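Local coordinates for protein thymidylate synthase ThyX (Streptomyces cacaoi subsp. asoensis, PDB 4P5A) that is a homotetrameric UMP/dUMP methylase of the ThyX family that probably uses FAD and methylenetetrahydrofolate to methylate the uracil nucleotide, at residues M70-L84 with Q206-W220. Residues are numbered along the deposited sequence; the frame is centred on the assembly and turned at random.
Sequences MTFLVRAPIFTVRHL and QREIEMVAEQMETAW. With 5BU (5-bromo-uridine-5'-monophosphate), chain F.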
loop_
_atom_site.group_PDB
_atom_site.type_symbol
_atom_site.label_atom_id
_atom_site.label_comp_id
_atom_site.label_asym_id
_atom_site.label_seq_id
_atom_site.Cartn_x
_atom_site.Cartn_y
_atom_site.Cartn_z
ATOM N N MET B 70 16.571 3.314 0.361
ATOM C CA MET B 70 17.546 3.528 1.432
ATOM C C MET B 70 17.261 2.527 2.524
ATOM O O MET B 70 16.069 2.360 2.868
ATOM C CB MET B 70 17.353 4.934 2.026
ATOM C CG MET B 70 18.002 6.030 1.080
ATOM S SD MET B 70 17.355 7.681 1.612
ATOM C CE MET B 70 15.618 7.737 0.887
ATOM N N THR B 71 18.281 1.935 3.110
ATOM C CA THR B 71 17.953 0.958 4.221
ATOM C C THR B 71 18.685 1.427 5.454
ATOM O O THR B 71 19.900 1.649 5.408
ATOM C CB THR B 71 18.474 -0.423 3.873
ATOM O OG1 THR B 71 17.743 -0.965 2.700
ATOM C CG2 THR B 71 18.384 -1.441 5.054
ATOM N N PHE B 72 17.969 1.550 6.548
ATOM C CA PHE B 72 18.545 2.012 7.820
ATOM C C PHE B 72 18.556 0.892 8.839
ATOM O O PHE B 72 17.569 0.143 8.956
ATOM C CB PHE B 72 17.697 3.143 8.407
ATOM C CG PHE B 72 17.712 4.385 7.562
ATOM C CD1 PHE B 72 18.853 5.226 7.601
ATOM C CD2 PHE B 72 16.654 4.674 6.721
ATOM C CE1 PHE B 72 18.888 6.420 6.840
ATOM C CE2 PHE B 72 16.682 5.851 5.938
ATOM C CZ PHE B 72 17.806 6.690 5.996
ATOM N N LEU B 73 19.573 0.882 9.672
ATOM C CA LEU B 73 19.580 0.063 10.889
ATOM C C LEU B 73 19.248 0.996 12.026
ATOM O O LEU B 73 19.964 2.013 12.281
ATOM C CB LEU B 73 21.027 -0.509 11.155
ATOM C CG LEU B 73 21.253 -1.375 12.451
ATOM C CD1 LEU B 73 20.348 -2.606 12.483
ATOM C CD2 LEU B 73 22.752 -1.889 12.352
ATOM N N VAL B 74 18.184 0.668 12.765
ATOM C CA VAL B 74 17.691 1.553 13.797
ATOM C C VAL B 74 17.704 0.784 15.131
ATOM O O VAL B 74 17.248 -0.327 15.214
ATOM C CB VAL B 74 16.193 1.939 13.497
ATOM C CG1 VAL B 74 15.634 2.869 14.632
ATOM C CG2 VAL B 74 16.116 2.684 12.116
ATOM N N ARG B 75 18.267 1.385 16.180
ATOM C CA ARG B 75 18.125 0.866 17.512
ATOM C C ARG B 75 17.375 1.839 18.430
ATOM O O ARG B 75 17.783 3.016 18.581
ATOM C CB ARG B 75 19.533 0.607 18.096
ATOM C CG ARG B 75 19.505 -0.121 19.491
ATOM C CD ARG B 75 20.986 -0.527 19.991
ATOM N NE ARG B 75 21.880 -0.712 18.840
ATOM C CZ ARG B 75 22.112 -1.869 18.213
ATOM N NH1 ARG B 75 21.560 -3.015 18.636
ATOM N NH2 ARG B 75 22.912 -1.889 17.163
ATOM N N ALA B 76 16.256 1.394 19.012
ATOM C CA ALA B 76 15.372 2.344 19.717
ATOM C C ALA B 76 14.525 1.493 20.626
ATOM O O ALA B 76 14.326 0.281 20.356
ATOM C CB ALA B 76 14.465 3.152 18.674
ATOM N N PRO B 77 13.902 2.125 21.681
ATOM C CA PRO B 77 12.993 1.430 22.560
ATOM C C PRO B 77 11.706 1.044 21.820
ATOM O O PRO B 77 11.322 1.713 20.829
ATOM C CB PRO B 77 12.721 2.455 23.680
ATOM C CG PRO B 77 12.951 3.815 23.028
ATOM C CD PRO B 77 14.096 3.559 22.022
ATOM N N ILE B 78 11.107 -0.036 22.234
ATOM C CA ILE B 78 9.859 -0.486 21.587
ATOM C C ILE B 78 8.796 0.630 21.418
ATOM O O ILE B 78 8.173 0.717 20.353
ATOM C CB ILE B 78 9.277 -1.652 22.432
ATOM C CG1 ILE B 78 10.150 -2.867 22.171
ATOM C CG2 ILE B 78 7.785 -1.953 22.028
ATOM C CD1 ILE B 78 9.785 -4.045 23.043
ATOM N N PHE B 79 8.593 1.499 22.421
ATOM C CA PHE B 79 7.576 2.483 22.167
ATOM C C PHE B 79 7.835 3.378 20.964
ATOM O O PHE B 79 6.889 3.913 20.393
ATOM C CB PHE B 79 7.211 3.336 23.392
ATOM C CG PHE B 79 8.282 4.306 23.794
ATOM C CD1 PHE B 79 9.375 3.904 24.595
ATOM C CD2 PHE B 79 8.230 5.623 23.305
ATOM C CE1 PHE B 79 10.404 4.865 24.918
ATOM C CE2 PHE B 79 9.246 6.540 23.595
ATOM C CZ PHE B 79 10.350 6.144 24.351
ATOM N N THR B 80 9.101 3.629 20.645
ATOM C CA THR B 80 9.459 4.457 19.480
ATOM C C THR B 80 9.455 3.612 18.197
ATOM O O THR B 80 9.075 4.105 17.150
ATOM C CB THR B 80 10.887 5.000 19.713
ATOM O OG1 THR B 80 10.813 5.912 20.820
ATOM C CG2 THR B 80 11.383 5.799 18.492
ATOM N N VAL B 81 9.846 2.344 18.313
ATOM C CA VAL B 81 9.659 1.460 17.112
ATOM C C VAL B 81 8.211 1.364 16.672
ATOM O O VAL B 81 7.944 1.290 15.464
ATOM C CB VAL B 81 10.206 0.060 17.443
ATOM C CG1 VAL B 81 10.040 -0.918 16.247
ATOM C CG2 VAL B 81 11.709 0.231 17.700
ATOM N N ARG B 82 7.309 1.342 17.648
ATOM C CA ARG B 82 5.880 1.373 17.315
ATOM C C ARG B 82 5.556 2.578 16.438
ATOM O O ARG B 82 4.758 2.362 15.503
ATOM C CB ARG B 82 4.930 1.356 18.517
ATOM C CG ARG B 82 5.228 0.106 19.403
ATOM C CD ARG B 82 3.850 -0.583 19.733
ATOM N NE ARG B 82 2.960 0.125 20.529
ATOM C CZ ARG B 82 1.621 0.013 20.470
ATOM N NH1 ARG B 82 0.960 0.628 21.361
ATOM N NH2 ARG B 82 0.960 -0.671 19.537
ATOM N N HIS B 83 6.014 3.779 16.774
ATOM C CA HIS B 83 5.749 4.945 15.956
ATOM C C HIS B 83 6.311 4.745 14.525
ATOM O O HIS B 83 5.582 5.025 13.580
ATOM C CB HIS B 83 6.308 6.228 16.600
ATOM C CG HIS B 83 5.745 6.444 17.968
ATOM N ND1 HIS B 83 6.265 7.383 18.852
ATOM C CD2 HIS B 83 4.673 5.890 18.575
ATOM C CE1 HIS B 83 5.535 7.381 19.948
ATOM N NE2 HIS B 83 4.533 6.523 19.793
ATOM N N LEU B 84 7.551 4.310 14.440
ATOM C CA LEU B 84 8.212 4.095 13.107
ATOM C C LEU B 84 7.373 3.106 12.314
ATOM O O LEU B 84 7.121 3.349 11.104
ATOM C CB LEU B 84 9.611 3.496 13.315
ATOM C CG LEU B 84 10.310 3.115 12.002
ATOM C CD1 LEU B 84 10.400 4.321 11.047
ATOM C CD2 LEU B 84 11.749 2.735 12.405
ATOM N N GLN B 206 6.429 12.531 19.294
ATOM C CA GLN B 206 7.248 12.294 20.454
ATOM C C GLN B 206 8.715 12.543 20.187
ATOM O O GLN B 206 9.240 12.194 19.129
ATOM C CB GLN B 206 6.999 10.862 20.991
ATOM C CG GLN B 206 7.800 10.569 22.295
ATOM C CD GLN B 206 7.140 9.622 23.299
ATOM O OE1 GLN B 206 6.061 9.184 23.105
ATOM N NE2 GLN B 206 7.808 9.432 24.519
ATOM N N ARG B 207 9.444 13.117 21.183
ATOM C CA ARG B 207 10.826 13.426 20.875
ATOM C C ARG B 207 11.694 12.239 20.364
ATOM O O ARG B 207 12.578 12.401 19.491
ATOM C CB ARG B 207 11.439 13.999 22.191
ATOM C CG ARG B 207 12.906 14.316 21.960
ATOM C CD ARG B 207 13.101 15.520 20.964
ATOM N NE ARG B 207 14.574 15.681 20.834
ATOM C CZ ARG B 207 15.226 15.825 19.684
ATOM N NH1 ARG B 207 14.554 15.930 18.553
ATOM N NH2 ARG B 207 16.565 15.885 19.670
ATOM N N GLU B 208 11.445 11.026 20.875
ATOM C CA GLU B 208 12.315 9.915 20.521
ATOM C C GLU B 208 12.193 9.515 19.049
ATOM O O GLU B 208 13.220 9.270 18.347
ATOM C CB GLU B 208 12.067 8.703 21.447
ATOM C CG GLU B 208 12.668 8.888 22.948
ATOM C CD GLU B 208 11.827 9.831 23.827
ATOM O OE1 GLU B 208 12.392 10.423 24.789
ATOM O OE2 GLU B 208 10.656 10.120 23.515
ATOM N N ILE B 209 10.965 9.443 18.521
ATOM C CA ILE B 209 10.881 9.215 17.077
ATOM C C ILE B 209 11.414 10.351 16.252
ATOM O O ILE B 209 12.011 10.129 15.174
ATOM C CB ILE B 209 9.409 8.757 16.626
ATOM C CG1 ILE B 209 9.400 8.319 15.135
ATOM C CG2 ILE B 209 8.456 9.955 16.790
ATOM C CD1 ILE B 209 10.218 7.000 14.957
ATOM N N GLU B 210 11.351 11.546 16.834
ATOM C CA GLU B 210 11.935 12.701 16.143
ATOM C C GLU B 210 13.451 12.515 16.068
ATOM O O GLU B 210 14.054 12.920 15.082
ATOM C CB GLU B 210 11.579 13.999 16.841
ATOM C CG GLU B 210 12.106 15.227 16.030
ATOM C CD GLU B 210 11.708 16.540 16.707
ATOM O OE1 GLU B 210 11.396 17.413 15.928
ATOM O OE2 GLU B 210 11.792 16.709 17.979
ATOM N N MET B 211 14.091 11.990 17.119
ATOM C CA MET B 211 15.534 11.690 17.024
ATOM C C MET B 211 15.898 10.709 15.929
ATOM O O MET B 211 16.928 10.855 15.265
ATOM C CB MET B 211 16.039 11.185 18.380
ATOM C CG MET B 211 15.849 12.266 19.502
ATOM S SD MET B 211 16.088 11.467 21.124
ATOM C CE MET B 211 17.799 10.931 21.021
ATOM N N VAL B 212 15.056 9.694 15.749
ATOM C CA VAL B 212 15.235 8.761 14.612
ATOM C C VAL B 212 15.154 9.544 13.349
ATOM O O VAL B 212 16.035 9.386 12.420
ATOM C CB VAL B 212 14.144 7.643 14.640
ATOM C CG1 VAL B 212 14.203 6.773 13.328
ATOM C CG2 VAL B 212 14.293 6.737 15.931
ATOM N N ALA B 213 14.036 10.299 13.196
ATOM C CA ALA B 213 13.792 11.032 11.944
ATOM C C ALA B 213 14.964 11.996 11.628
ATOM O O ALA B 213 15.321 12.120 10.461
ATOM C CB ALA B 213 12.509 11.861 12.061
ATOM N N GLU B 214 15.493 12.727 12.629
ATOM C CA GLU B 214 16.550 13.707 12.300
ATOM C C GLU B 214 17.811 13.018 11.777
ATOM O O GLU B 214 18.462 13.507 10.862
ATOM C CB GLU B 214 16.907 14.577 13.584
ATOM C CG GLU B 214 15.743 15.446 13.937
ATOM C CD GLU B 214 15.852 16.108 15.347
ATOM O OE1 GLU B 214 16.597 15.562 16.248
ATOM O OE2 GLU B 214 15.160 17.151 15.500
ATOM N N GLN B 215 18.100 11.847 12.282
ATOM C CA GLN B 215 19.290 11.163 11.816
ATOM C C GLN B 215 19.085 10.600 10.415
ATOM O O GLN B 215 20.023 10.531 9.632
ATOM C CB GLN B 215 19.695 10.069 12.816
ATOM C CG GLN B 215 20.145 10.633 14.201
ATOM C CD GLN B 215 20.505 9.442 15.132
ATOM O OE1 GLN B 215 21.354 8.599 14.800
ATOM N NE2 GLN B 215 19.781 9.313 16.214
ATOM N N MET B 216 17.864 10.107 10.152
ATOM C CA MET B 216 17.591 9.624 8.825
ATOM C C MET B 216 17.757 10.788 7.871
ATOM O O MET B 216 18.230 10.650 6.752
ATOM C CB MET B 216 16.129 9.075 8.752
ATOM C CG MET B 216 16.120 7.704 9.405
ATOM S SD MET B 216 14.360 7.180 9.418
ATOM C CE MET B 216 14.515 5.472 10.004
ATOM N N GLU B 217 17.172 11.918 8.209
ATOM C CA GLU B 217 17.219 13.094 7.299
ATOM C C GLU B 217 18.631 13.563 7.000
ATOM O O GLU B 217 18.937 13.939 5.867
ATOM C CB GLU B 217 16.385 14.248 7.926
ATOM C CG GLU B 217 16.293 15.457 6.968
ATOM C CD GLU B 217 15.234 16.497 7.376
ATOM O OE1 GLU B 217 14.470 16.278 8.361
ATOM O OE2 GLU B 217 15.149 17.508 6.656
ATOM N N THR B 218 19.440 13.593 8.036
ATOM C CA THR B 218 20.861 13.987 7.869
ATOM C C THR B 218 21.572 13.035 6.897
ATOM O O THR B 218 22.293 13.505 5.957
ATOM C CB THR B 218 21.556 13.934 9.241
ATOM O OG1 THR B 218 21.018 14.982 10.065
ATOM C CG2 THR B 218 23.143 14.142 9.013
ATOM N N ALA B 219 21.307 11.744 7.017
ATOM C CA ALA B 219 21.875 10.785 6.049
ATOM C C ALA B 219 21.329 11.006 4.639
ATOM O O ALA B 219 22.031 11.029 3.647
ATOM C CB ALA B 219 21.658 9.300 6.488
ATOM N N TRP B 220 20.015 11.134 4.516
ATOM C CA TRP B 220 19.381 11.283 3.218
ATOM C C TRP B 220 19.868 12.596 2.525
ATOM O O TRP B 220 20.041 12.646 1.319
ATOM C CB TRP B 220 17.874 11.367 3.430
ATOM C CG TRP B 220 17.044 11.754 2.208
ATOM C CD1 TRP B 220 17.055 11.180 0.960
ATOM C CD2 TRP B 220 16.118 12.839 2.144
ATOM N NE1 TRP B 220 16.112 11.799 0.169
ATOM C CE2 TRP B 220 15.529 12.820 0.848
ATOM C CE3 TRP B 220 15.649 13.792 3.085
ATOM C CZ2 TRP B 220 14.586 13.772 0.447
ATOM C CZ3 TRP B 220 14.720 14.670 2.702
ATOM C CH2 TRP B 220 14.179 14.670 1.394
HETATM P P 5BU F . 1.271 5.826 22.008
HETATM O OP1 5BU F . 0.848 4.876 23.102
HETATM O OP2 5BU F . 0.560 7.196 22.018
HETATM O OP3 5BU F . 2.829 5.969 21.866
HETATM O "O5'" 5BU F . 0.774 5.129 20.607
HETATM C "C5'" 5BU F . -0.424 4.498 20.585
HETATM C "C4'" 5BU F . -0.660 3.964 19.071
HETATM O "O4'" 5BU F . -0.728 5.141 18.192
HETATM C "C3'" 5BU F . 0.528 3.161 18.556
HETATM O "O3'" 5BU F . 0.094 2.254 17.497
HETATM C "C2'" 5BU F . 1.369 4.252 17.912
HETATM O "O2'" 5BU F . 2.220 3.687 16.889
HETATM C "C1'" 5BU F . 0.414 5.295 17.378
HETATM N N1 5BU F . 0.847 6.699 17.582
HETATM C C2 5BU F . 1.990 7.119 16.908
HETATM O O2 5BU F . 2.473 6.321 16.071
HETATM N N3 5BU F . 2.574 8.319 17.119
HETATM C C4 5BU F . 2.004 9.198 18.047
HETATM O O4 5BU F . 2.510 10.275 18.238
HETATM C C5 5BU F . 0.854 8.739 18.719
HETATM C C6 5BU F . 0.263 7.529 18.574
HETATM BR BR 5BU F . -0.074 10.005 19.858
HETATM O O HOH W 1 8.842 8.135 20.075
#
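Helix 207-220 packs along strand 70-77 on one face of the antiparallel ThyX sheet, running in nearly the opposite direction (axis angle 172°), and meets it through Met-70, Phe-72 and Val-74. These alternate residues send apolar side chains toward the helix. Met-216 CG sits over the centre of the Phe-72 ring, 3.8 Å from the centroid, a CH-pi contact on the ring face, while Ala-219 CB, small enough for a close approach, meets the ring at its edge. With chi2 and chi3 extended, Met-216 runs on past the ring until its CE reaches Val-74 CG2 at 3.8 Å. A leucine in place of Phe-72 would probably leave Met-216 without the flat face under its CG and open a gap beside Ala-219. Nearer the strand's N-terminal end, Met-70 bends at its last torsion and brings SD obliquely to Trp-220 CD1 at 3.6 Å, a Met-aromatic contact.

Beyond Pro-77, the N-cap of helix 78-84, two helices cross at -62° beside the nucleotide pocket. Thr-80 suits this junction by having an apolar and a polar branch: CG2 packs on Ile-209 and Val-212, and OG1 hydrogen-bonds a water that also meets His-83 ND1 and accepts from Ile-209 N. Histidine fits because its other nitrogen, NE2, gives a nearly straight bond (166°) to OP3 of the bromo-UMP phosphate, 2.7 Å away, while one imidazole face takes uracil N3. Gln-206, whose amide can both accept and donate, brings OE1 to that ring's edge and accepts from Arg-166 of the second subunit, which also binds the nucleotide.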